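Local coordinates for spindle assembly abnormal protein 6 (Caenorhabditis elegans, PDB 4G79) that forms the central scaffold of the centriole, ensuring its ninefold symmetry and serving centrosome biogenesis and duplication, at residues Ala16-Gln20 / Lys30-Thr34; Asp62-Phe67 / Leu111-Phe117; Lys51-Phe55 / Phe89-Pro93; Leu9-Leu14 / Ile97-Leu101. All blocks are in the same frame, centred on the assembly; numbering follows the deposited sequence. Where two conformers were deposited one is given.

Overall arrangement
All four contacts belong to the globular N-terminal head domain, a beta sandwich with helices packed against it, which links SAS-6 dimers into the inner ring. Interactions 1 and 2 adjoin at one end: their centres are 13 Å apart, L19 O probably accepts a hydrogen bond from L111 N at 2.9 Å, and L18 CD1 packs on F65. Interactions 3 and 4 pair helix 92-102 with strands 51-58 and 7-21; their centres lie 14 Å apart and P93 CB meets L9 CD1 at 4.0 Å. Interaction 3 lies across the chain's centre from interactions 1 and 2, about 26 and 23 Å away between centres. Strand 7-21 runs through both interactions 1 and 4.

Interaction 1 of 4, residues Ala16-Gln20 / Lys30-Thr34; sequences ASLLQ and KAYKT
K30 crosses Q20 obliquely at one end of an antiparallel pairing in which strands 7-21 and 29-44 form a beta hairpin. Its CG sits between the backbone N and the carbonyl carbon (chi1 55°), which leans the chain across to the other strand. CB begins the path 4.1 Å from Q20 O; CG then closes to 3.4 Å from that same Q20 O and also touches CG of Q20. Beyond CG the lysine is extended, and CE, next to the ammonium, lies 3.8 Å from Q20 CD. The two long polar chains thus pack carbon against carbon along their stems. Two residues along, L18 presents CB to T34 CG2 at 3.7 Å, while T34 OG1 bonds to R59. On the other face of the sheet, K33 bends so that its CE lies 3.4 Å from S17 OG, and L19 CD2 meets A31 CB. The backbones bond in pairs at A16-T34, L18-Y32 and Q20-K30; the L18 N to Y32 O bond is the straightest of the six, with 172° at the hydrogen. A water, 2.7 Å from L18 O, also bonds to K30 O. S17 and L19 turn their backbone groups the other way, to strand 106-111. Main-chain bonds therefore set the register here, and the side chains add mostly aliphatic contacts, even where their ends are polar or charged.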
# COMPACT_ATOMS: atom_id res chain seq x y z
N ALA A 16 -8.10 8.37 -16.64
CA ALA A 16 -6.89 8.41 -15.83
C ALA A 16 -6.50 9.82 -15.46
O ALA A 16 -6.85 10.78 -16.16
CB ALA A 16 -5.74 7.78 -16.60
N SER A 17 -5.70 9.97 -14.39
CA SER A 17 -5.15 11.29 -14.08
C SER A 17 -3.77 11.32 -14.70
O SER A 17 -2.95 10.45 -14.42
CB SER A 17 -5.09 11.55 -12.57
OG SER A 17 -6.39 11.79 -12.04
N LEU A 18 -3.52 12.27 -15.58
CA LEU A 18 -2.20 12.37 -16.20
C LEU A 18 -1.44 13.51 -15.57
O LEU A 18 -1.91 14.66 -15.55
CB LEU A 18 -2.32 12.54 -17.73
CG LEU A 18 -1.02 12.74 -18.54
CD1 LEU A 18 -0.16 11.50 -18.54
CD2 LEU A 18 -1.32 13.10 -19.99
N LEU A 19 -0.26 13.18 -15.02
CA LEU A 19 0.63 14.16 -14.41
C LEU A 19 1.85 14.31 -15.29
O LEU A 19 2.45 13.30 -15.67
CB LEU A 19 1.04 13.77 -12.97
CG LEU A 19 -0.03 13.14 -12.05
CD1 LEU A 19 0.60 12.60 -10.79
CD2 LEU A 19 -1.12 14.13 -11.69
N GLN A 20 2.18 15.54 -15.67
CA GLN A 20 3.35 15.76 -16.51
C GLN A 20 4.04 17.08 -16.11
O GLN A 20 3.34 18.01 -15.70
CB GLN A 20 2.97 15.72 -18.01
CG GLN A 20 2.14 16.91 -18.50
CD GLN A 20 1.58 16.74 -19.90
OE1 GLN A 20 0.36 16.66 -20.09
NE2 GLN A 20 2.46 16.75 -20.89
N LYS A 30 1.64 19.46 -14.02
CA LYS A 30 0.32 19.90 -14.43
C LYS A 30 -0.53 18.63 -14.50
O LYS A 30 -0.03 17.58 -14.90
CB LYS A 30 0.30 20.73 -15.72
CG LYS A 30 0.93 20.11 -16.95
CD LYS A 30 0.72 21.02 -18.15
CE LYS A 30 1.46 20.53 -19.37
NZ LYS A 30 1.15 21.35 -20.57
N ALA A 31 -1.77 18.71 -14.04
CA ALA A 31 -2.61 17.53 -13.97
C ALA A 31 -3.88 17.68 -14.76
O ALA A 31 -4.57 18.68 -14.64
CB ALA A 31 -2.95 17.21 -12.52
N TYR A 32 -4.22 16.65 -15.51
CA TYR A 32 -5.45 16.56 -16.26
C TYR A 32 -6.03 15.19 -16.20
O TYR A 32 -5.29 14.21 -16.33
CB TYR A 32 -5.22 16.90 -17.74
CG TYR A 32 -4.78 18.32 -18.00
CD1 TYR A 32 -5.63 19.39 -17.76
CD2 TYR A 32 -3.53 18.58 -18.55
CE1 TYR A 32 -5.24 20.69 -18.04
CE2 TYR A 32 -3.12 19.89 -18.82
CZ TYR A 32 -3.99 20.94 -18.59
OH TYR A 32 -3.59 22.23 -18.86
N LYS A 33 -7.37 15.10 -16.14
CA LYS A 33 -8.04 13.81 -16.34
C LYS A 33 -8.03 13.59 -17.84
O LYS A 33 -8.20 14.55 -18.60
CB LYS A 33 -9.48 13.82 -15.80
CG LYS A 33 -9.61 14.05 -14.30
CD LYS A 33 -9.38 12.77 -13.53
CE LYS A 33 -9.58 12.94 -12.04
NZ LYS A 33 -11.02 12.94 -11.69
N THR A 34 -7.78 12.36 -18.27
CA THR A 34 -7.74 12.03 -19.70
C THR A 34 -8.25 10.62 -19.93
O THR A 34 -8.04 9.74 -19.09
CB THR A 34 -6.30 12.19 -20.27
OG1 THR A 34 -6.32 11.86 -21.68
CG2 THR A 34 -5.26 11.27 -19.58
O HOH W 1 -0.93 16.38 -17.45

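Interaction 2 of 4, residues Asp62-Phe67 / Leu111-Phe117; sequences DFEFLF and LDAEKNF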
# COMPACT_ATOMS: atom_id res chain seq x y z
N ASP A 62 -2.50 12.48 -28.37
CA ASP A 62 -1.09 12.54 -28.68
C ASP A 62 -0.62 11.24 -29.32
O ASP A 62 -0.62 10.19 -28.68
CB ASP A 62 -0.34 12.82 -27.34
CG ASP A 62 1.16 13.03 -27.45
OD1 ASP A 62 1.68 13.08 -28.60
OD2 ASP A 62 1.81 13.13 -26.40
N PHE A 63 -0.15 11.34 -30.59
CA PHE A 63 0.37 10.18 -31.34
C PHE A 63 1.65 9.64 -30.69
O PHE A 63 1.99 8.48 -30.90
CB PHE A 63 0.67 10.53 -32.83
CG PHE A 63 -0.28 11.37 -33.67
CD1 PHE A 63 -1.65 11.15 -33.62
CD2 PHE A 63 0.21 12.28 -34.60
CE1 PHE A 63 -2.52 11.89 -34.45
CE2 PHE A 63 -0.66 13.02 -35.42
CZ PHE A 63 -2.02 12.82 -35.34
N GLU A 64 2.35 10.46 -29.91
CA GLU A 64 3.58 10.07 -29.22
C GLU A 64 3.30 9.37 -27.89
O GLU A 64 4.22 8.83 -27.29
CB GLU A 64 4.48 11.30 -28.98
CG GLU A 64 5.11 11.84 -30.25
CD GLU A 64 5.93 13.10 -30.06
OE1 GLU A 64 5.47 14.02 -29.34
OE2 GLU A 64 7.02 13.18 -30.67
N PHE A 65 2.04 9.41 -27.42
CA PHE A 65 1.58 8.79 -26.18
C PHE A 65 1.29 7.32 -26.49
O PHE A 65 0.16 6.96 -26.78
CB PHE A 65 0.36 9.53 -25.62
CG PHE A 65 0.02 9.18 -24.20
CD1 PHE A 65 -0.68 8.01 -23.90
CD2 PHE A 65 0.46 9.98 -23.15
CE1 PHE A 65 -0.98 7.68 -22.58
CE2 PHE A 65 0.17 9.63 -21.83
CZ PHE A 65 -0.57 8.50 -21.56
N LEU A 66 2.33 6.51 -26.53
CA LEU A 66 2.25 5.10 -26.85
C LEU A 66 3.30 4.39 -26.02
O LEU A 66 4.50 4.60 -26.23
CB LEU A 66 2.46 4.91 -28.39
CG LEU A 66 2.13 3.54 -28.97
CD1 LEU A 66 0.79 2.98 -28.45
CD2 LEU A 66 2.19 3.57 -30.49
N PHE A 67 2.86 3.66 -24.98
CA PHE A 67 3.80 3.04 -24.05
C PHE A 67 3.47 1.60 -23.77
O PHE A 67 2.29 1.25 -23.73
CB PHE A 67 3.84 3.81 -22.72
CG PHE A 67 4.12 5.29 -22.88
CD1 PHE A 67 5.42 5.77 -22.90
CD2 PHE A 67 3.07 6.21 -22.98
CE1 PHE A 67 5.67 7.13 -23.08
CE2 PHE A 67 3.33 7.57 -23.15
CZ PHE A 67 4.63 8.02 -23.22
N LEU A 111 3.96 11.03 -16.63
CA LEU A 111 4.66 11.15 -17.89
C LEU A 111 6.02 11.79 -17.73
O LEU A 111 6.14 12.87 -17.16
CB LEU A 111 3.79 11.98 -18.85
CG LEU A 111 4.11 11.92 -20.34
CD1 LEU A 111 3.94 10.53 -20.86
CD2 LEU A 111 3.21 12.86 -21.11
N ASP A 112 7.04 11.15 -18.32
CA ASP A 112 8.41 11.68 -18.38
C ASP A 112 8.39 12.95 -19.25
O ASP A 112 7.60 13.03 -20.19
CB ASP A 112 9.35 10.61 -18.95
CG ASP A 112 10.74 11.10 -19.28
OD1 ASP A 112 11.40 11.66 -18.38
OD2 ASP A 112 11.17 10.93 -20.45
N ALA A 113 9.26 13.95 -18.93
CA ALA A 113 9.36 15.22 -19.66
C ALA A 113 9.52 15.02 -21.17
O ALA A 113 8.88 15.74 -21.95
CB ALA A 113 10.52 16.05 -19.11
N GLU A 114 10.38 14.07 -21.59
CA GLU A 114 10.65 13.78 -22.99
C GLU A 114 9.78 12.64 -23.55
O GLU A 114 10.03 12.19 -24.67
CB GLU A 114 12.14 13.45 -23.18
CG GLU A 114 12.97 14.66 -23.54
CD GLU A 114 14.47 14.44 -23.57
OE1 GLU A 114 14.92 13.35 -23.99
OE2 GLU A 114 15.21 15.38 -23.19
N LYS A 115 8.77 12.17 -22.78
CA LYS A 115 7.84 11.09 -23.18
C LYS A 115 8.59 9.80 -23.56
O LYS A 115 8.20 9.11 -24.51
CB LYS A 115 6.91 11.54 -24.34
CG LYS A 115 6.00 12.73 -24.03
CD LYS A 115 5.41 13.26 -25.32
CE LYS A 115 4.51 14.44 -25.09
NZ LYS A 115 3.78 14.80 -26.34
N ASN A 116 9.69 9.49 -22.85
CA ASN A 116 10.46 8.26 -23.07
C ASN A 116 9.79 7.10 -22.35
O ASN A 116 9.95 5.93 -22.72
CB ASN A 116 11.90 8.42 -22.59
CG ASN A 116 12.77 9.30 -23.47
OD1 ASN A 116 12.74 9.22 -24.70
ND2 ASN A 116 13.58 10.14 -22.84
N PHE A 117 9.03 7.43 -21.30
CA PHE A 117 8.33 6.47 -20.45
C PHE A 117 7.27 7.17 -19.61
O PHE A 117 7.19 8.39 -19.55
CB PHE A 117 9.34 5.76 -19.53
CG PHE A 117 10.15 6.69 -18.65
CD1 PHE A 117 9.65 7.12 -17.41
CD2 PHE A 117 11.41 7.13 -19.04
CE1 PHE A 117 10.39 7.99 -16.61
CE2 PHE A 117 12.15 8.00 -18.23
CZ PHE A 117 11.64 8.42 -17.02
O HOH W 2 6.73 8.77 -26.82
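D62 and K115 reach for each other from opposite directions: CG of D62 stands anti to the backbone N (chi1 -175°), while K115 sets CG anti to its carbonyl carbon (chi1 -61°) and runs extended from there. NZ ends 2.6 Å from D62 OD2, a hydrogen-bonded salt bridge on the syn side of the oxygen, 33° out of the carboxylate plane. E64 crosses the lysine at about a right angle and adds a longer salt bridge, OE1 to NZ at 3.5 Å. The other carboxylate oxygen, D62 OD1, accepts E64 N from above its plane and closes an Asx turn, within a type I turn from D62 to F65. Without the D62 carboxylate, as with an alanine here, K115 would probably keep just the longer E64 bridge of this contact, and E64 N would lose this acceptor. K115 itself ends the type I turn D112-K115, in the hairpin loop joining strands 106-111 and 117-123 of this SAS-6 head domain. In the apolar part of the contact, L111 CD1 packs 3.5 Å from F67 CZ and also touches F65 CE2. The F67 ring receives K115 O at its edge, 3.5 Å from CE1, and lays CE2 over one face of the F65 ring, which also has a cation-pi partner in R59. A water joins the loops through their backbones, 2.6 Å from E64 O and 2.8 Å from K115 O.

Interaction 3 of 4, residues Lys51-Phe55 / Phe89-Pro93; sequences KELKF and FDAFP
L53 points from strand 51-58 at F89, F92 and P93, where the chain enters helix 92-102; the contact seats the start of this helix on the beta sheet of the SAS-6 head domain, inside the stretch known as the PISA motif. Apolar contacts dominate. L53 CG lies 3.8 Å from F89 CE1, its CD1 meets P93 CD at 3.8 Å and comes to the edge of the F92 ring, in plane, 3.9 Å from CD2, while CD2 of the leucine rests on the proline ring. F55 CZ continues the row against F92 CE2, and F92 in turn meets F134 edge-to-face. Cutting L53 back to an alanine is likely to open a gap between the F89 and F92 rings and leave P93 without this cover. Polar contacts lie at one margin, where water mediates. K51, fully extended from chi1 175° onward, carries NZ over the F89 ring; the cation-pi distance is long and the attraction at most weak. NZ donates at 3.0 Å to a water that also bonds to F89 O at 2.7 Å. The oxygen of this water sits over the centre of the F89 ring, 3.2 Å above its plane.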
# COMPACT_ATOMS: atom_id res chain seq x y z
N LYS A 51 5.70 -17.42 -21.16
CA LYS A 51 4.53 -16.54 -21.13
C LYS A 51 4.91 -15.18 -20.59
O LYS A 51 5.60 -15.06 -19.57
CB LYS A 51 3.40 -17.16 -20.28
CG LYS A 51 2.19 -16.23 -20.12
CD LYS A 51 1.15 -16.88 -19.21
CE LYS A 51 -0.00 -15.94 -18.99
NZ LYS A 51 -0.93 -16.49 -17.96
N GLU A 52 4.45 -14.16 -21.32
CA GLU A 52 4.63 -12.76 -21.00
C GLU A 52 3.30 -12.11 -20.93
O GLU A 52 2.44 -12.44 -21.74
CB GLU A 52 5.39 -12.07 -22.15
CG GLU A 52 6.89 -12.20 -22.06
CD GLU A 52 7.62 -11.61 -23.25
OE1 GLU A 52 7.01 -11.40 -24.32
OE2 GLU A 52 8.84 -11.38 -23.10
N LEU A 53 3.11 -11.16 -20.00
CA LEU A 53 1.91 -10.31 -20.03
C LEU A 53 2.35 -9.04 -20.68
O LEU A 53 3.49 -8.65 -20.44
CB LEU A 53 1.34 -10.02 -18.64
CG LEU A 53 0.73 -11.19 -17.88
CD1 LEU A 53 0.24 -10.71 -16.52
CD2 LEU A 53 -0.44 -11.80 -18.67
N LYS A 54 1.51 -8.39 -21.50
CA LYS A 54 1.92 -7.13 -22.13
C LYS A 54 0.92 -6.06 -21.75
O LYS A 54 -0.27 -6.30 -21.85
CB LYS A 54 2.00 -7.29 -23.67
CG LYS A 54 2.47 -6.03 -24.39
CD LYS A 54 3.00 -6.39 -25.74
CE LYS A 54 3.36 -5.13 -26.51
NZ LYS A 54 4.74 -4.69 -26.18
N PHE A 55 1.40 -4.89 -21.26
CA PHE A 55 0.53 -3.76 -20.89
C PHE A 55 0.77 -2.67 -21.88
O PHE A 55 1.94 -2.38 -22.18
CB PHE A 55 0.82 -3.26 -19.46
CG PHE A 55 0.36 -4.21 -18.40
CD1 PHE A 55 1.14 -5.31 -18.04
CD2 PHE A 55 -0.85 -4.01 -17.73
CE1 PHE A 55 0.70 -6.20 -17.05
CE2 PHE A 55 -1.27 -4.89 -16.74
CZ PHE A 55 -0.51 -5.99 -16.42
N PHE A 89 1.62 -15.15 -10.54
CA PHE A 89 1.65 -14.62 -11.89
C PHE A 89 0.45 -15.07 -12.74
O PHE A 89 -0.07 -14.25 -13.47
CB PHE A 89 2.98 -15.00 -12.54
CG PHE A 89 3.18 -14.54 -13.96
CD1 PHE A 89 3.09 -13.18 -14.30
CD2 PHE A 89 3.49 -15.45 -14.96
CE1 PHE A 89 3.31 -12.76 -15.61
CE2 PHE A 89 3.69 -15.02 -16.28
CZ PHE A 89 3.61 -13.69 -16.59
N ASP A 90 0.01 -16.34 -12.63
CA ASP A 90 -1.13 -16.92 -13.37
C ASP A 90 -2.45 -16.20 -13.03
O ASP A 90 -3.28 -15.94 -13.90
CB ASP A 90 -1.24 -18.41 -13.03
CG ASP A 90 -2.26 -19.17 -13.85
OD1 ASP A 90 -1.95 -19.51 -15.01
OD2 ASP A 90 -3.37 -19.43 -13.34
N ALA A 91 -2.66 -15.94 -11.74
CA ALA A 91 -3.90 -15.32 -11.27
C ALA A 91 -3.89 -13.80 -11.48
O ALA A 91 -4.95 -13.20 -11.63
CB ALA A 91 -4.10 -15.64 -9.80
N PHE A 92 -2.70 -13.19 -11.50
CA PHE A 92 -2.57 -11.73 -11.58
C PHE A 92 -3.39 -11.07 -12.70
O PHE A 92 -4.11 -10.13 -12.34
CB PHE A 92 -1.11 -11.30 -11.67
CG PHE A 92 -0.90 -9.81 -11.82
CD1 PHE A 92 -1.17 -8.95 -10.76
CD2 PHE A 92 -0.32 -9.29 -12.97
CE1 PHE A 92 -0.91 -7.58 -10.86
CE2 PHE A 92 -0.06 -7.92 -13.08
CZ PHE A 92 -0.38 -7.07 -12.03
N PRO A 93 -3.36 -11.46 -14.01
CA PRO A 93 -4.17 -10.71 -14.99
C PRO A 93 -5.68 -10.84 -14.73
O PRO A 93 -6.40 -9.88 -14.87
CB PRO A 93 -3.77 -11.33 -16.34
CG PRO A 93 -3.25 -12.71 -15.99
CD PRO A 93 -2.56 -12.52 -14.68
O HOH W 3 0.31 -14.48 -16.09
O HOH W 4 -3.55 -16.41 -16.55

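Interaction 4 of 4, residues Leu9-Leu14 / Ile97-Leu101; sequences LFDQTL and IQHLL
F10 of strand 7-21 packs its ring against I97, L100 and L101 of helix 92-102 in the SAS-6 head domain, a strand-on-helix packing in which the axes of the two short segments approach to 10.1 Å, their directions 26° apart. With CG anti to the backbone N (chi1 -179°), the phenyl ring extends from the strand to the helix. L100 meets it at about a right angle and places CD1 over one face, a CH-pi contact 4.0 Å from the ring centroid and 19° off the normal; its CB also touches CE2 of the ring. Q12 CG, from the same strand as the ring, covers the opposite face, so the phenyl is clamped from both sides. I97, one helical turn before L101, supports the base of the phenylalanine: its CG1 lies 3.8 Å from F10 CB, and its CG2 approaches F10 CD2. The far end of I97 reaches the neighbouring residue as well, with CD1 3.6 Å from L9 CB. L9 and F10 both face I40 in a classic beta bulge, and I97 touches both. L101 borders the ring where its CD2 comes 3.8 Å from F10 CE2. H99, on the side of the helix turned from the strand, packs on I128 of the second subunit. Farther along the strand the packing thins to L14 CD1 and L100 CD2, 4.3 Å apart.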
# COMPACT_ATOMS: atom_id res chain seq x y z
N LEU A 9 -6.62 -9.82 -23.56
CA LEU A 9 -7.28 -10.14 -22.30
C LEU A 9 -8.17 -9.01 -21.85
O LEU A 9 -9.16 -9.24 -21.17
CB LEU A 9 -6.27 -10.46 -21.19
CG LEU A 9 -5.28 -11.64 -21.43
CD1 LEU A 9 -4.26 -11.68 -20.31
CD2 LEU A 9 -6.00 -12.99 -21.47
N PHE A 10 -7.82 -7.77 -22.23
CA PHE A 10 -8.52 -6.57 -21.83
C PHE A 10 -8.21 -5.48 -22.83
O PHE A 10 -7.06 -5.33 -23.24
CB PHE A 10 -8.06 -6.16 -20.41
CG PHE A 10 -8.71 -4.92 -19.81
CD1 PHE A 10 -8.18 -3.66 -20.04
CD2 PHE A 10 -9.78 -5.04 -18.92
CE1 PHE A 10 -8.77 -2.51 -19.47
CE2 PHE A 10 -10.33 -3.90 -18.31
CZ PHE A 10 -9.82 -2.64 -18.59
N ASP A 11 -9.24 -4.71 -23.22
CA ASP A 11 -9.11 -3.57 -24.13
C ASP A 11 -10.22 -2.59 -23.82
O ASP A 11 -11.34 -2.77 -24.28
CB ASP A 11 -9.16 -4.02 -25.60
CG ASP A 11 -8.79 -2.94 -26.61
OD1 ASP A 11 -8.82 -1.75 -26.24
OD2 ASP A 11 -8.43 -3.30 -27.74
N GLN A 12 -9.92 -1.59 -22.99
CA GLN A 12 -10.94 -0.60 -22.64
C GLN A 12 -10.38 0.79 -22.59
O GLN A 12 -9.22 0.97 -22.25
CB GLN A 12 -11.53 -0.91 -21.25
CG GLN A 12 -12.14 -2.31 -21.06
CD GLN A 12 -13.51 -2.46 -21.65
OE1 GLN A 12 -14.23 -1.48 -21.89
NE2 GLN A 12 -13.90 -3.70 -21.88
N THR A 13 -11.25 1.78 -22.85
CA THR A 13 -10.94 3.17 -22.65
C THR A 13 -11.29 3.47 -21.20
O THR A 13 -12.41 3.17 -20.76
CB THR A 13 -11.68 4.06 -23.66
OG1 THR A 13 -11.22 3.73 -24.98
CG2 THR A 13 -11.46 5.53 -23.38
N LEU A 14 -10.35 4.02 -20.46
CA LEU A 14 -10.55 4.34 -19.06
C LEU A 14 -10.21 5.78 -18.81
O LEU A 14 -9.48 6.37 -19.61
CB LEU A 14 -9.64 3.45 -18.19
CG LEU A 14 -9.81 1.91 -18.29
CD1 LEU A 14 -8.64 1.19 -17.62
CD2 LEU A 14 -11.15 1.46 -17.71
N ILE A 97 -8.00 -7.66 -14.01
CA ILE A 97 -9.06 -7.36 -14.98
C ILE A 97 -10.40 -7.34 -14.24
O ILE A 97 -11.20 -6.45 -14.49
CB ILE A 97 -9.00 -8.35 -16.18
CG1 ILE A 97 -7.81 -7.94 -17.07
CG2 ILE A 97 -10.30 -8.36 -16.99
CD1 ILE A 97 -7.27 -9.03 -18.02
N GLN A 98 -10.62 -8.30 -13.32
CA GLN A 98 -11.86 -8.32 -12.53
C GLN A 98 -11.96 -7.01 -11.74
O GLN A 98 -13.02 -6.39 -11.74
CB GLN A 98 -11.91 -9.54 -11.60
CG GLN A 98 -13.32 -9.83 -11.08
CD GLN A 98 -13.35 -10.77 -9.90
OE1 GLN A 98 -12.64 -11.78 -9.83
NE2 GLN A 98 -14.24 -10.48 -8.95
N HIS A 99 -10.84 -6.54 -11.13
CA HIS A 99 -10.83 -5.27 -10.39
C HIS A 99 -11.21 -4.09 -11.30
O HIS A 99 -12.07 -3.30 -10.94
CB HIS A 99 -9.44 -5.02 -9.74
CG HIS A 99 -9.37 -3.69 -9.05
ND1 HIS A 99 -9.69 -3.57 -7.71
CD2 HIS A 99 -9.10 -2.47 -9.56
CE1 HIS A 99 -9.61 -2.28 -7.44
NE2 HIS A 99 -9.24 -1.57 -8.52
N LEU A 100 -10.56 -3.97 -12.49
CA LEU A 100 -10.78 -2.89 -13.46
C LEU A 100 -12.20 -2.83 -13.98
O LEU A 100 -12.65 -1.75 -14.36
CB LEU A 100 -9.84 -3.01 -14.67
CG LEU A 100 -8.37 -2.76 -14.42
CD1 LEU A 100 -7.56 -3.23 -15.61
CD2 LEU A 100 -8.08 -1.26 -14.11
N LEU A 101 -12.88 -3.97 -14.04
CA LEU A 101 -14.24 -4.00 -14.55
C LEU A 101 -15.28 -3.93 -13.44
O LEU A 101 -16.43 -3.57 -13.72
CB LEU A 101 -14.48 -5.26 -15.41
CG LEU A 101 -13.64 -5.38 -16.70
CD1 LEU A 101 -13.72 -6.78 -17.27
CD2 LEU A 101 -14.08 -4.35 -17.74